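Local atomic coordinates of 2-oxoadipate dioxygenase/decarboxylase (Pseudomonas putida, PDB entry 6W1G), a protein that catalyses the iron(II)-dependent decarboxylation and hydroxylation of 2-oxoadipate by molecular oxygen, giving D-2-hydroxyglutarate in a D-lysine catabolic pathway. Residues I62-L65 with D66-H70; I156-S159 with R160-E163; A186-T189 with F190-H193; V217-K220 with G221-N225; S268-A271 with L272-T275. All coordinates share one frame; numbering follows the deposited sequence. Where two conformers were deposited one is given.

Contact 1 (I62-L65 with D66-H70); sequences IERL and DQERH. With NI (nickel (II) ion), chain B.
Arg64 and Glu68 make the principal link in the turn that leads to the metal ligand His70, while the earlier residues act through water. The carbonyl of Ile62 accepts from a water, 2.8 Å from its O, that in turn receives the N-H of Asp66. Glu63 O is joined to Gln67 N by a second water in the same way. At Arg64 the contact becomes direct. With CG set between the backbone N and the carbonyl carbon (chi1 85°), the chain runs extended toward Glu68 and grips it side-on in a two-bond salt bridge: NE lies 2.9 Å from Glu68 OE1, and NH2 lies 3.0 Å from Glu68 OE2. OE1 sits at the guanidinium edge, but both nitrogens meet the carboxylate from above its plane, the two planes being 58° apart. Arg64 NH1 pairs with Glu397. Leu65 contributes its carbonyl, which takes the N-H of Glu68 at 3.2 Å (Glu68 N to Leu65 O) and closes the turn. The buried Glu68 carboxylate also pairs with Arg127 through OE2 and with Arg230 through OE1, making three arginines, which would probably favour its ionised form. Two residues on, His70 NE2 binds nickel at 2.1 Å, together with three waters, His226 and Glu294. The turn thus passes from the short helix 61-64 into strand 69-75, with Leu65 and Arg69 against helix 29-48, and Glu68 and His70 against strand 288-298.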
loop_
_atom_site.group_PDB
_atom_site.type_symbol
_atom_site.label_atom_id
_atom_site.label_comp_id
_atom_site.label_asym_id
_atom_site.label_seq_id
_atom_site.Cartn_x
_atom_site.Cartn_y
_atom_site.Cartn_z
ATOM N N ILE A 62 7.925 -6.537 -13.739
ATOM C CA ILE A 62 8.828 -5.616 -14.428
ATOM C C ILE A 62 8.046 -4.543 -15.171
ATOM O O ILE A 62 8.489 -3.404 -15.275
ATOM C CB ILE A 62 9.783 -6.415 -15.341
ATOM C CG1 ILE A 62 10.975 -5.571 -15.797
ATOM C CG2 ILE A 62 9.014 -7.046 -16.506
ATOM C CD1 ILE A 62 12.128 -6.427 -16.327
ATOM N N GLU A 63 6.874 -4.871 -15.692
ATOM C CA GLU A 63 6.104 -3.896 -16.453
ATOM C C GLU A 63 5.335 -2.910 -15.587
ATOM O O GLU A 63 4.981 -1.842 -16.073
ATOM C CB GLU A 63 5.164 -4.640 -17.401
ATOM C CG GLU A 63 5.935 -5.573 -18.357
ATOM C CD GLU A 63 5.075 -6.315 -19.357
ATOM O OE1 GLU A 63 3.837 -6.339 -19.199
ATOM O OE2 GLU A 63 5.652 -6.884 -20.307
ATOM N N ARG A 64 5.066 -3.231 -14.339
ATOM C CA ARG A 64 4.285 -2.353 -13.453
ATOM C C ARG A 64 5.176 -1.532 -12.525
ATOM O O ARG A 64 4.713 -0.568 -11.911
ATOM C CB ARG A 64 3.259 -3.166 -12.631
ATOM C CG ARG A 64 3.818 -3.750 -11.372
ATOM C CD ARG A 64 2.867 -4.746 -10.654
ATOM N NE ARG A 64 3.129 -4.746 -9.243
ATOM C CZ ARG A 64 2.413 -5.352 -8.308
ATOM N NH1 ARG A 64 1.480 -6.208 -8.628
ATOM N NH2 ARG A 64 2.625 -5.073 -7.036
ATOM N N LEU A 65 6.445 -1.919 -12.386
ATOM C CA LEU A 65 7.284 -1.400 -11.309
ATOM C C LEU A 65 7.483 0.111 -11.389
ATOM O O LEU A 65 7.451 0.799 -10.368
ATOM C CB LEU A 65 8.636 -2.098 -11.400
ATOM C CG LEU A 65 9.713 -1.575 -10.453
ATOM C CD1 LEU A 65 9.340 -1.735 -9.009
ATOM C CD2 LEU A 65 11.027 -2.264 -10.790
ATOM N N ASP A 66 7.759 0.643 -12.579
ATOM C CA ASP A 66 8.183 2.026 -12.673
ATOM C C ASP A 66 7.116 2.994 -12.196
ATOM O O ASP A 66 7.449 4.045 -11.647
ATOM C CB ASP A 66 8.564 2.389 -14.093
ATOM C CG ASP A 66 9.000 3.828 -14.204
ATOM O OD1 ASP A 66 9.984 4.183 -13.523
ATOM O OD2 ASP A 66 8.343 4.599 -14.925
ATOM N N GLN A 67 5.846 2.670 -12.374
ATOM C CA GLN A 67 4.756 3.543 -11.954
ATOM C C GLN A 67 4.105 3.124 -10.646
ATOM O O GLN A 67 3.133 3.753 -10.230
ATOM C CB GLN A 67 3.722 3.682 -13.075
ATOM C CG GLN A 67 4.312 4.346 -14.331
ATOM C CD GLN A 67 4.688 5.797 -14.060
ATOM O OE1 GLN A 67 3.847 6.589 -13.646
ATOM N NE2 GLN A 67 5.948 6.140 -14.263
ATOM N N GLU A 68 4.596 2.090 -10.011
ATOM C CA GLU A 68 3.947 1.506 -8.849
ATOM C C GLU A 68 4.032 2.430 -7.637
ATOM O O GLU A 68 5.121 2.835 -7.221
ATOM C CB GLU A 68 4.560 0.144 -8.541
ATOM C CG GLU A 68 4.002 -0.465 -7.271
ATOM C CD GLU A 68 4.166 -1.970 -7.167
ATOM O OE1 GLU A 68 4.716 -2.626 -8.100
ATOM O OE2 GLU A 68 3.742 -2.504 -6.096
ATOM N N ARG A 69 2.875 2.748 -7.059
ATOM C CA ARG A 69 2.800 3.655 -5.937
ATOM C C ARG A 69 1.657 3.271 -5.017
ATOM O O ARG A 69 0.739 2.537 -5.387
ATOM C CB ARG A 69 2.510 5.099 -6.387
ATOM C CG ARG A 69 3.567 5.772 -7.198
ATOM C CD ARG A 69 3.042 7.012 -7.881
ATOM N NE ARG A 69 2.242 6.733 -9.049
ATOM C CZ ARG A 69 2.700 6.729 -10.288
ATOM N NH1 ARG A 69 4.000 6.972 -10.538
ATOM N NH2 ARG A 69 1.814 6.411 -11.235
ATOM N N HIS A 70 1.714 3.814 -3.796
ATOM C CA HIS A 70 0.528 3.883 -2.952
ATOM C C HIS A 70 0.346 5.313 -2.455
ATOM O O HIS A 70 1.324 6.033 -2.263
ATOM C CB HIS A 70 0.449 2.901 -1.763
ATOM C CG HIS A 70 1.249 3.222 -0.548
ATOM N ND1 HIS A 70 2.473 2.637 -0.277
ATOM C CD2 HIS A 70 0.964 4.011 0.517
ATOM C CE1 HIS A 70 2.913 3.084 0.888
ATOM N NE2 HIS A 70 2.029 3.918 1.392
HETATM NI NI NI B . 2.328 4.537 3.380
HETATM O O HOH W 1 7.921 -0.714 -15.171
HETATM O O HOH W 2 5.269 1.025 -14.922
HETATM O O HOH W 3 0.320 4.272 4.113
HETATM O O HOH W 4 2.369 2.581 3.960
HETATM O O HOH W 5 2.643 4.502 5.639
#

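Contact 2 (I156-S159 with R160-E163); sequences IFTS and RALE
Thr158 reaches forward over the first turn of helix 159-171 to meet Ala161. Its CB lies 4.1 Å from Arg160 N, beside the start of the helix. From there the branches part. OG1 stands between the backbone N and the carbonyl carbon (chi1 72°), which turns it toward the amides at the helix start; it accepts the N-H of Ala161, with Thr158 OG1 3.0 Å from Ala161 N and the bond nearly straight at 161°. The Ala161 methyl packs beside the same oxygen, CB to Thr158 OG1 3.4 Å. OG1 is also hydrogen-bonded to Glu185 OE1, while CG2 packs on His188, so the hydroxyl is held by both its own helix and helix 176-188. A valine in its place would probably leave the Ala161 amide without its capping acceptor and Glu185 without this partner. The Thr158 carbonyl receives Leu162 N at 3.1 Å from its O, opening the helical bonding. Just before the cap, Phe157 CB rests on Leu162 CD2 at 3.8 Å, the two side chains crossing at about a right angle. Within the first turn, Arg160 NH1 forms a salt bridge with Glu163 OE1, meeting its anti lone pair. Thr158 is a threonine N-cap, its side chain replacing a bond that the helix cannot make at its first turn.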
loop_
_atom_site.group_PDB
_atom_site.type_symbol
_atom_site.label_atom_id
_atom_site.label_comp_id
_atom_site.label_asym_id
_atom_site.label_seq_id
_atom_site.Cartn_x
_atom_site.Cartn_y
_atom_site.Cartn_z
ATOM N N ILE A 156 -16.237 17.227 0.623
ATOM C CA ILE A 156 -14.922 16.981 0.044
ATOM C C ILE A 156 -14.931 16.542 -1.409
ATOM O O ILE A 156 -13.877 16.506 -2.033
ATOM C CB ILE A 156 -14.135 15.984 0.914
ATOM C CG1 ILE A 156 -14.715 14.573 0.838
ATOM C CG2 ILE A 156 -14.009 16.504 2.359
ATOM C CD1 ILE A 156 -13.838 13.544 1.507
ATOM N N PHE A 157 -16.067 16.181 -1.980
ATOM C CA PHE A 157 -16.180 15.745 -3.354
ATOM C C PHE A 157 -16.853 16.808 -4.199
ATOM O O PHE A 157 -17.847 17.415 -3.766
ATOM C CB PHE A 157 -17.028 14.499 -3.446
ATOM C CG PHE A 157 -16.561 13.394 -2.536
ATOM C CD1 PHE A 157 -15.425 12.662 -2.818
ATOM C CD2 PHE A 157 -17.231 13.144 -1.335
ATOM C CE1 PHE A 157 -15.009 11.648 -1.934
ATOM C CE2 PHE A 157 -16.821 12.157 -0.468
ATOM C CZ PHE A 157 -15.733 11.415 -0.757
ATOM N N THR A 158 -16.338 17.028 -5.403
ATOM C CA THR A 158 -17.027 17.935 -6.299
ATOM C C THR A 158 -18.329 17.314 -6.773
ATOM O O THR A 158 -18.494 16.094 -6.842
ATOM C CB THR A 158 -16.192 18.336 -7.507
ATOM O OG1 THR A 158 -16.084 17.216 -8.385
ATOM C CG2 THR A 158 -14.803 18.837 -7.109
ATOM N N SER A 159 -19.285 18.183 -7.092
ATOM C CA SER A 159 -20.550 17.694 -7.601
ATOM C C SER A 159 -20.360 16.884 -8.881
ATOM O O SER A 159 -21.066 15.876 -9.087
ATOM C CB SER A 159 -21.524 18.849 -7.824
ATOM O OG SER A 159 -21.932 19.393 -6.589
ATOM N N ARG A 160 -19.432 17.309 -9.747
ATOM C CA ARG A 160 -19.202 16.569 -10.984
ATOM C C ARG A 160 -18.634 15.169 -10.689
ATOM O O ARG A 160 -19.016 14.185 -11.334
ATOM C CB ARG A 160 -18.280 17.345 -11.927
ATOM C CG ARG A 160 -18.216 16.760 -13.323
ATOM C CD ARG A 160 -19.484 17.108 -14.113
ATOM N NE ARG A 160 -19.438 16.451 -15.428
ATOM C CZ ARG A 160 -20.167 15.401 -15.790
ATOM N NH1 ARG A 160 -21.093 14.883 -14.972
ATOM N NH2 ARG A 160 -19.952 14.857 -16.966
ATOM N N ALA A 161 -17.727 15.065 -9.709
ATOM C CA ALA A 161 -17.253 13.729 -9.338
ATOM C C ALA A 161 -18.408 12.835 -8.922
ATOM O O ALA A 161 -18.476 11.674 -9.310
ATOM C CB ALA A 161 -16.210 13.820 -8.229
ATOM N N LEU A 162 -19.288 13.348 -8.056
ATOM C CA LEU A 162 -20.413 12.561 -7.572
ATOM C C LEU A 162 -21.334 12.148 -8.716
ATOM O O LEU A 162 -21.819 11.014 -8.756
ATOM C CB LEU A 162 -21.167 13.344 -6.500
ATOM C CG LEU A 162 -20.368 13.614 -5.229
ATOM C CD1 LEU A 162 -21.171 14.541 -4.321
ATOM C CD2 LEU A 162 -19.982 12.323 -4.517
ATOM N N GLU A 163 -21.538 13.047 -9.689
ATOM C CA GLU A 163 -22.358 12.709 -10.844
ATOM C C GLU A 163 -21.747 11.557 -11.621
ATOM O O GLU A 163 -22.456 10.651 -12.070
ATOM C CB GLU A 163 -22.496 13.926 -11.755
ATOM C CG GLU A 163 -23.361 15.019 -11.213
ATOM C CD GLU A 163 -23.299 16.296 -12.006
ATOM O OE1 GLU A 163 -22.560 16.438 -13.020
ATOM O OE2 GLU A 163 -24.005 17.230 -11.581
#

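Contact 3 (A186-T189 with F190-H193); sequences ALHT and FRWH
Thr189 and Phe190 lie side by side and point the same way, the threonine covering one face of the ring. Thr189 CB sits almost over its middle, 3.9 Å from the centroid of the Phe190 ring and 8° off the normal, a CH-pi contact; the methyl CG2 reaches further along the same face toward CE1 and CZ. Phe190 CG is anti to its own carbonyl carbon (chi1 -52°), a setting that folds the ring back against the helix end, where CD2 approaches Ala186 O at 3.3 Å. An alanine here is likely to leave Thr189 without its aromatic surface and to open a gap beside Phe16 and Pro222, which also pack on the ring. As the chain leaves helix 176-188, Phe190 N donates to Leu187 O at 3.0 Å; the type I beta turn from His188 to Arg191 follows, closed by a weak bond from Arg191 N to His188 O. Across this turn His188 and Arg191 also lie alongside one another. Arg191 NE donates to His188 ND1 at 3.2 Å, fixing ND1 as an acceptor, although ring and guanidinium planes are turned 46° apart. Leu187 CD2 flanks the same guanidinium at 3.8 Å from Arg191 NH2. Beyond the turn, a water 2.9 Å from His188 O reaches the edge of the His193 ring at NE2, while another is shared by the carbonyls of Thr189 and Arg191.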
loop_
_atom_site.group_PDB
_atom_site.type_symbol
_atom_site.label_atom_id
_atom_site.label_comp_id
_atom_site.label_asym_id
_atom_site.label_seq_id
_atom_site.Cartn_x
_atom_site.Cartn_y
_atom_site.Cartn_z
ATOM N N ALA A 186 -11.989 13.807 -9.495
ATOM C CA ALA A 186 -11.580 13.062 -8.306
ATOM C C ALA A 186 -10.314 13.634 -7.698
ATOM O O ALA A 186 -10.170 13.680 -6.477
ATOM C CB ALA A 186 -11.337 11.607 -8.668
ATOM N N LEU A 187 -9.375 14.059 -8.543
ATOM C CA LEU A 187 -8.112 14.560 -8.039
ATOM C C LEU A 187 -8.303 15.776 -7.151
ATOM O O LEU A 187 -7.534 15.975 -6.208
ATOM C CB LEU A 187 -7.248 14.916 -9.238
ATOM C CG LEU A 187 -5.747 15.069 -9.058
ATOM C CD1 LEU A 187 -5.161 13.783 -8.620
ATOM C CD2 LEU A 187 -5.149 15.527 -10.379
ATOM N N HIS A 188 -9.337 16.583 -7.421
ATOM C CA HIS A 188 -9.546 17.753 -6.601
ATOM C C HIS A 188 -9.721 17.406 -5.129
ATOM O O HIS A 188 -9.341 18.192 -4.247
ATOM C CB HIS A 188 -10.776 18.507 -7.095
ATOM C CG HIS A 188 -10.615 19.180 -8.413
ATOM N ND1 HIS A 188 -9.488 19.900 -8.762
ATOM C CD2 HIS A 188 -11.475 19.297 -9.450
ATOM C CE1 HIS A 188 -9.657 20.413 -9.971
ATOM N NE2 HIS A 188 -10.858 20.066 -10.408
ATOM N N THR A 189 -10.262 16.214 -4.839
ATOM C CA THR A 189 -10.495 15.811 -3.460
ATOM C C THR A 189 -9.213 15.789 -2.665
ATOM O O THR A 189 -9.249 15.999 -1.452
ATOM C CB THR A 189 -11.183 14.458 -3.438
ATOM O OG1 THR A 189 -12.432 14.593 -4.092
ATOM C CG2 THR A 189 -11.500 13.983 -2.071
ATOM N N PHE A 190 -8.084 15.521 -3.336
ATOM C CA PHE A 190 -6.820 15.196 -2.683
ATOM C C PHE A 190 -5.768 16.281 -2.804
ATOM O O PHE A 190 -4.636 16.102 -2.330
ATOM C CB PHE A 190 -6.299 13.886 -3.270
ATOM C CG PHE A 190 -7.343 12.795 -3.235
ATOM C CD1 PHE A 190 -7.801 12.301 -2.024
ATOM C CD2 PHE A 190 -7.954 12.369 -4.387
ATOM C CE1 PHE A 190 -8.774 11.369 -1.971
ATOM C CE2 PHE A 190 -8.950 11.396 -4.337
ATOM C CZ PHE A 190 -9.361 10.900 -3.121
ATOM N N ARG A 191 -6.126 17.425 -3.348
ATOM C CA ARG A 191 -5.173 18.508 -3.488
ATOM C C ARG A 191 -4.907 19.187 -2.149
ATOM O O ARG A 191 -5.791 19.272 -1.287
ATOM C CB ARG A 191 -5.751 19.550 -4.424
ATOM C CG ARG A 191 -5.720 19.196 -5.837
ATOM C CD ARG A 191 -6.185 20.364 -6.713
ATOM N NE ARG A 191 -6.376 19.859 -8.062
ATOM C CZ ARG A 191 -5.398 19.726 -8.940
ATOM N NH1 ARG A 191 -4.173 20.086 -8.609
ATOM N NH2 ARG A 191 -5.642 19.240 -10.142
ATOM N N TRP A 192 -3.710 19.757 -2.018
ATOM C CA TRP A 192 -3.393 20.531 -0.833
ATOM C C TRP A 192 -4.075 21.893 -0.896
ATOM O O TRP A 192 -4.041 22.562 -1.927
ATOM C CB TRP A 192 -1.875 20.758 -0.783
ATOM C CG TRP A 192 -1.449 21.493 0.453
ATOM C CD1 TRP A 192 -1.265 22.841 0.594
ATOM C CD2 TRP A 192 -1.182 20.911 1.739
ATOM N NE1 TRP A 192 -0.896 23.133 1.886
ATOM C CE2 TRP A 192 -0.833 21.964 2.604
ATOM C CE3 TRP A 192 -1.199 19.606 2.234
ATOM C CZ2 TRP A 192 -0.518 21.754 3.939
ATOM C CZ3 TRP A 192 -0.862 19.393 3.576
ATOM C CH2 TRP A 192 -0.535 20.463 4.404
ATOM N N HIS A 193 -4.660 22.329 0.229
ATOM C CA HIS A 193 -5.232 23.672 0.366
ATOM C C HIS A 193 -4.674 24.315 1.625
ATOM O O HIS A 193 -4.851 23.785 2.721
ATOM C CB HIS A 193 -6.760 23.602 0.458
ATOM C CG HIS A 193 -7.408 22.971 -0.729
ATOM N ND1 HIS A 193 -7.890 21.678 -0.719
ATOM C CD2 HIS A 193 -7.611 23.439 -1.985
ATOM C CE1 HIS A 193 -8.373 21.381 -1.912
ATOM N NE2 HIS A 193 -8.212 22.427 -2.699
HETATM O O HOH W 6 -9.373 21.044 -4.730
HETATM O O HOH W 7 -7.868 18.023 -0.121
#

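Contact 4 (V217-K220 with G221-N225); sequences VAFK and GPHIN
His223 presents the edge of its imidazole to the face of Phe219 in a T-shaped stack. CE1 leads: it lies 3.6 Å from Phe219 CG and is offset toward the rim of the benzene ring on the CB side, while ND1 follows at 4.0 Å from the same CG. The planes stand 73° apart and the centroids of the Phe219 and His223 rings are separated by 4.8 Å. Each first torsion serves this meeting. Phe219 keeps CG beside its backbone N and anti to the carbonyl carbon (chi1 -64°), whereas His223 places CG between N and carbonyl carbon (chi1 51°), directing the imidazole back toward Phe219, across the bend made by the intervening residues. NE2 of the same ring is hydrogen-bonded to Asp215 OD1, which helps to hold the ring in this rotation.

The chain that brings the two rings together is sharply shaped. Gly221 is almost fully extended, and a CB there would collide with CD of Pro222. Pro222 is the centre of an inverse gamma turn, closed by a weak bond from His223 N to Gly221 O at 3.0 Å. Trp192 stacks on His223 and also meets Phe219, making an aromatic cluster of three rings. This loop carries the chain from helix 211-217 to strand 226-229, the edge strand that begins with the metal ligand His226; Val217 packs against helix 141-153 at one end and Ile224 against helix 9-27 at the other.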
loop_
_atom_site.group_PDB
_atom_site.type_symbol
_atom_site.label_atom_id
_atom_site.label_comp_id
_atom_site.label_asym_id
_atom_site.label_seq_id
_atom_site.Cartn_x
_atom_site.Cartn_y
_atom_site.Cartn_z
ATOM N N VAL A 217 -9.304 17.691 10.615
ATOM C CA VAL A 217 -10.406 18.609 10.838
ATOM C C VAL A 217 -10.107 19.995 10.286
ATOM O O VAL A 217 -11.015 20.698 9.819
ATOM C CB VAL A 217 -10.714 18.682 12.348
ATOM C CG1 VAL A 217 -11.775 19.710 12.619
ATOM C CG2 VAL A 217 -11.145 17.336 12.869
ATOM N N ALA A 218 -8.853 20.422 10.337
ATOM C CA ALA A 218 -8.547 21.811 10.032
ATOM C C ALA A 218 -8.492 22.140 8.539
ATOM O O ALA A 218 -8.433 23.313 8.191
ATOM C CB ALA A 218 -7.214 22.242 10.655
ATOM N N PHE A 219 -8.493 21.148 7.660
ATOM C CA PHE A 219 -8.300 21.378 6.235
ATOM C C PHE A 219 -9.567 21.048 5.463
ATOM O O PHE A 219 -10.481 20.369 5.962
ATOM C CB PHE A 219 -7.104 20.572 5.709
ATOM C CG PHE A 219 -5.794 20.998 6.324
ATOM C CD1 PHE A 219 -5.382 20.471 7.526
ATOM C CD2 PHE A 219 -5.006 21.963 5.721
ATOM C CE1 PHE A 219 -4.194 20.876 8.104
ATOM C CE2 PHE A 219 -3.820 22.374 6.308
ATOM C CZ PHE A 219 -3.417 21.829 7.486
ATOM N N LYS A 220 -9.605 21.541 4.237
ATOM C CA LYS A 220 -10.817 21.454 3.447
ATOM C C LYS A 220 -11.135 20.024 3.041
ATOM O O LYS A 220 -12.314 19.700 2.820
ATOM C CB LYS A 220 -10.686 22.318 2.201
ATOM C CG LYS A 220 -10.525 23.809 2.498
ATOM C CD LYS A 220 -10.616 24.650 1.224
ATOM C CE LYS A 220 -10.028 26.037 1.413
ATOM N NZ LYS A 220 -9.857 26.747 0.107
ATOM N N GLY A 221 -10.117 19.174 2.912
ATOM C CA GLY A 221 -10.325 17.824 2.456
ATOM C C GLY A 221 -9.136 16.948 2.722
ATOM O O GLY A 221 -8.148 17.362 3.355
ATOM N N PRO A 222 -9.194 15.699 2.243
ATOM C CA PRO A 222 -8.144 14.689 2.508
ATOM C C PRO A 222 -6.934 14.806 1.597
ATOM O O PRO A 222 -6.763 14.047 0.625
ATOM C CB PRO A 222 -8.884 13.369 2.289
ATOM C CG PRO A 222 -9.890 13.680 1.265
ATOM C CD PRO A 222 -10.379 15.074 1.626
ATOM N N HIS A 223 -6.070 15.739 1.899
ATOM C CA HIS A 223 -4.866 15.922 1.106
ATOM C C HIS A 223 -3.963 14.699 1.236
ATOM O O HIS A 223 -4.086 13.881 2.155
ATOM C CB HIS A 223 -4.134 17.197 1.512
ATOM C CG HIS A 223 -3.871 17.333 2.977
ATOM N ND1 HIS A 223 -4.181 18.485 3.670
ATOM C CD2 HIS A 223 -3.340 16.479 3.885
ATOM C CE1 HIS A 223 -3.840 18.341 4.938
ATOM N NE2 HIS A 223 -3.337 17.129 5.097
ATOM N N ILE A 224 -3.028 14.577 0.308
ATOM C CA ILE A 224 -2.161 13.396 0.287
ATOM C C ILE A 224 -1.269 13.436 1.522
ATOM O O ILE A 224 -0.502 14.384 1.737
ATOM C CB ILE A 224 -1.337 13.364 -1.004
ATOM C CG1 ILE A 224 -2.284 13.190 -2.190
ATOM C CG2 ILE A 224 -0.297 12.275 -0.944
ATOM C CD1 ILE A 224 -1.624 13.357 -3.527
ATOM N N ASN A 225 -1.355 12.418 2.356
ATOM C CA ASN A 225 -0.463 12.309 3.501
ATOM C C ASN A 225 0.915 11.835 3.081
ATOM O O ASN A 225 1.940 12.285 3.636
ATOM C CB ASN A 225 -1.036 11.294 4.482
ATOM C CG ASN A 225 -0.215 11.157 5.722
ATOM O OD1 ASN A 225 0.394 10.112 5.934
ATOM N ND2 ASN A 225 -0.194 12.178 6.562
#

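Contact 5 (S268-A271 with L272-T275); sequences SFKA and LQET
Lys270 and Gln273 meet at the ends of their side chains, where the ammonium NZ gives a weak hydrogen bond to the amide oxygen, Lys270 NZ to Gln273 OE1 3.1 Å. The methylene next to it comes equally close, Lys270 CE also being 3.1 Å from Gln273 OE1, and the oxygen therefore lies alongside the last bond of the lysine. The two chains have different shapes. Lys270 is extended all the way to its nitrogen and runs forward along the strand; Gln273 leaves its backbone and then bends at its second torsion (chi2 67°), which turns the amide to meet it. Both are exposed, and the link is a surface one.

What positions them is the backbone between. In a regular strand, residues three apart lie on opposite faces, yet the CB atoms of Lys270 and Gln273 leave the strand on the same side. The change comes at Ala271, whose psi of -35° is far from an extended value, and segments 268-271 and 272-275 run at 47° to each other. Ala271 and Leu272 consequently both put CB on the other face. Farther along, Glu274 folds back on its own chain, its OE1 accepting Thr275 N at 3.0 Å through the anti lone pair. The partner strand is 288-298: Phe269 bonds to Gly293 and Glu274 to Thr289 through their backbones, while Ala271 and Leu272 both bond to Arg291. Two residues facing one across an antiparallel pair make this a classic beta bulge, set in the two-stranded hairpin whose second strand also carries the metal ligand Glu294.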
loop_
_atom_site.group_PDB
_atom_site.type_symbol
_atom_site.label_atom_id
_atom_site.label_comp_id
_atom_site.label_asym_id
_atom_site.label_seq_id
_atom_site.Cartn_x
_atom_site.Cartn_y
_atom_site.Cartn_z
ATOM N N SER A 268 10.660 6.780 6.283
ATOM C CA SER A 268 10.034 8.076 6.074
ATOM C C SER A 268 11.070 9.189 6.148
ATOM O O SER A 268 12.206 8.999 6.614
ATOM C CB SER A 268 8.910 8.334 7.118
ATOM O OG SER A 268 9.496 8.385 8.413
ATOM N N PHE A 269 10.650 10.351 5.656
ATOM C CA PHE A 269 11.514 11.535 5.671
ATOM C C PHE A 269 10.635 12.769 5.655
ATOM O O PHE A 269 9.475 12.734 5.234
ATOM C CB PHE A 269 12.445 11.519 4.457
ATOM C CG PHE A 269 11.765 11.483 3.121
ATOM C CD1 PHE A 269 11.396 10.277 2.528
ATOM C CD2 PHE A 269 11.493 12.659 2.437
ATOM C CE1 PHE A 269 10.767 10.267 1.309
ATOM C CE2 PHE A 269 10.877 12.646 1.225
ATOM C CZ PHE A 269 10.521 11.444 0.651
ATOM N N LYS A 270 11.210 13.880 6.023
ATOM C CA LYS A 270 10.511 15.145 5.937
ATOM C C LYS A 270 10.616 15.645 4.507
ATOM O O LYS A 270 11.710 15.796 3.968
ATOM C CB LYS A 270 11.116 16.169 6.894
ATOM C CG LYS A 270 10.316 17.485 6.925
ATOM C CD LYS A 270 10.776 18.457 7.997
ATOM C CE LYS A 270 10.015 19.787 7.975
ATOM N NZ LYS A 270 10.535 20.678 9.025
ATOM N N ALA A 271 9.469 15.926 3.892
ATOM C CA ALA A 271 9.440 16.296 2.485
ATOM C C ALA A 271 9.258 17.775 2.242
ATOM O O ALA A 271 9.818 18.292 1.274
ATOM C CB ALA A 271 8.353 15.533 1.747
ATOM N N LEU A 272 8.482 18.487 3.067
ATOM C CA LEU A 272 8.240 19.907 2.839
ATOM C C LEU A 272 7.671 20.538 4.107
ATOM O O LEU A 272 6.826 19.940 4.780
ATOM C CB LEU A 272 7.263 20.092 1.668
ATOM C CG LEU A 272 7.014 21.530 1.235
ATOM C CD1 LEU A 272 8.203 22.123 0.570
ATOM C CD2 LEU A 272 5.822 21.548 0.299
ATOM N N GLN A 273 8.110 21.749 4.427
ATOM C CA GLN A 273 7.455 22.547 5.457
ATOM C C GLN A 273 6.390 23.420 4.798
ATOM O O GLN A 273 6.705 24.264 3.960
ATOM C CB GLN A 273 8.470 23.405 6.194
ATOM C CG GLN A 273 7.934 24.055 7.467
ATOM C CD GLN A 273 7.593 23.085 8.613
ATOM O OE1 GLN A 273 7.750 21.865 8.509
ATOM N NE2 GLN A 273 7.134 23.654 9.727
ATOM N N GLU A 274 5.142 23.194 5.143
ATOM C CA GLU A 274 4.039 23.964 4.582
ATOM C C GLU A 274 3.554 25.011 5.581
ATOM O O GLU A 274 3.815 24.949 6.784
ATOM C CB GLU A 274 2.885 23.047 4.190
ATOM C CG GLU A 274 2.934 22.654 2.710
ATOM C CD GLU A 274 2.777 23.858 1.760
ATOM O OE1 GLU A 274 2.543 24.988 2.231
ATOM O OE2 GLU A 274 2.869 23.656 0.522
ATOM N N THR A 275 2.857 25.996 5.058
ATOM C CA THR A 275 2.253 27.030 5.885
ATOM C C THR A 275 0.752 26.815 5.869
ATOM O O THR A 275 0.190 26.382 4.859
ATOM C CB THR A 275 2.663 28.402 5.375
ATOM O OG1 THR A 275 2.563 28.405 3.953
ATOM C CG2 THR A 275 4.111 28.672 5.788
#

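Overall arrangement
All five contacts are local and follow one another in series along the chain; none nests within or crosses another. Contact 1 closes the turn from helix 61-64 into strand 69-75 and stands apart from the rest. Contact 2 starts helix 159-171, and contact 3 finishes the next helix, 176-188; they meet where Ile156 O probably bonds to Thr189 OG1. Contact 4 shapes the loop into strand 226-229, and its Pro222 packs on both Ile156 and Phe190. Contact 5 bends strand 264-275 and joins this group through Trp192 of contact 3 on Glu274. Contacts 2 to 4 thus tie the ends of helices 159-171 and 176-188 to the loop before His226, and contact 3 reaches strand 264-275.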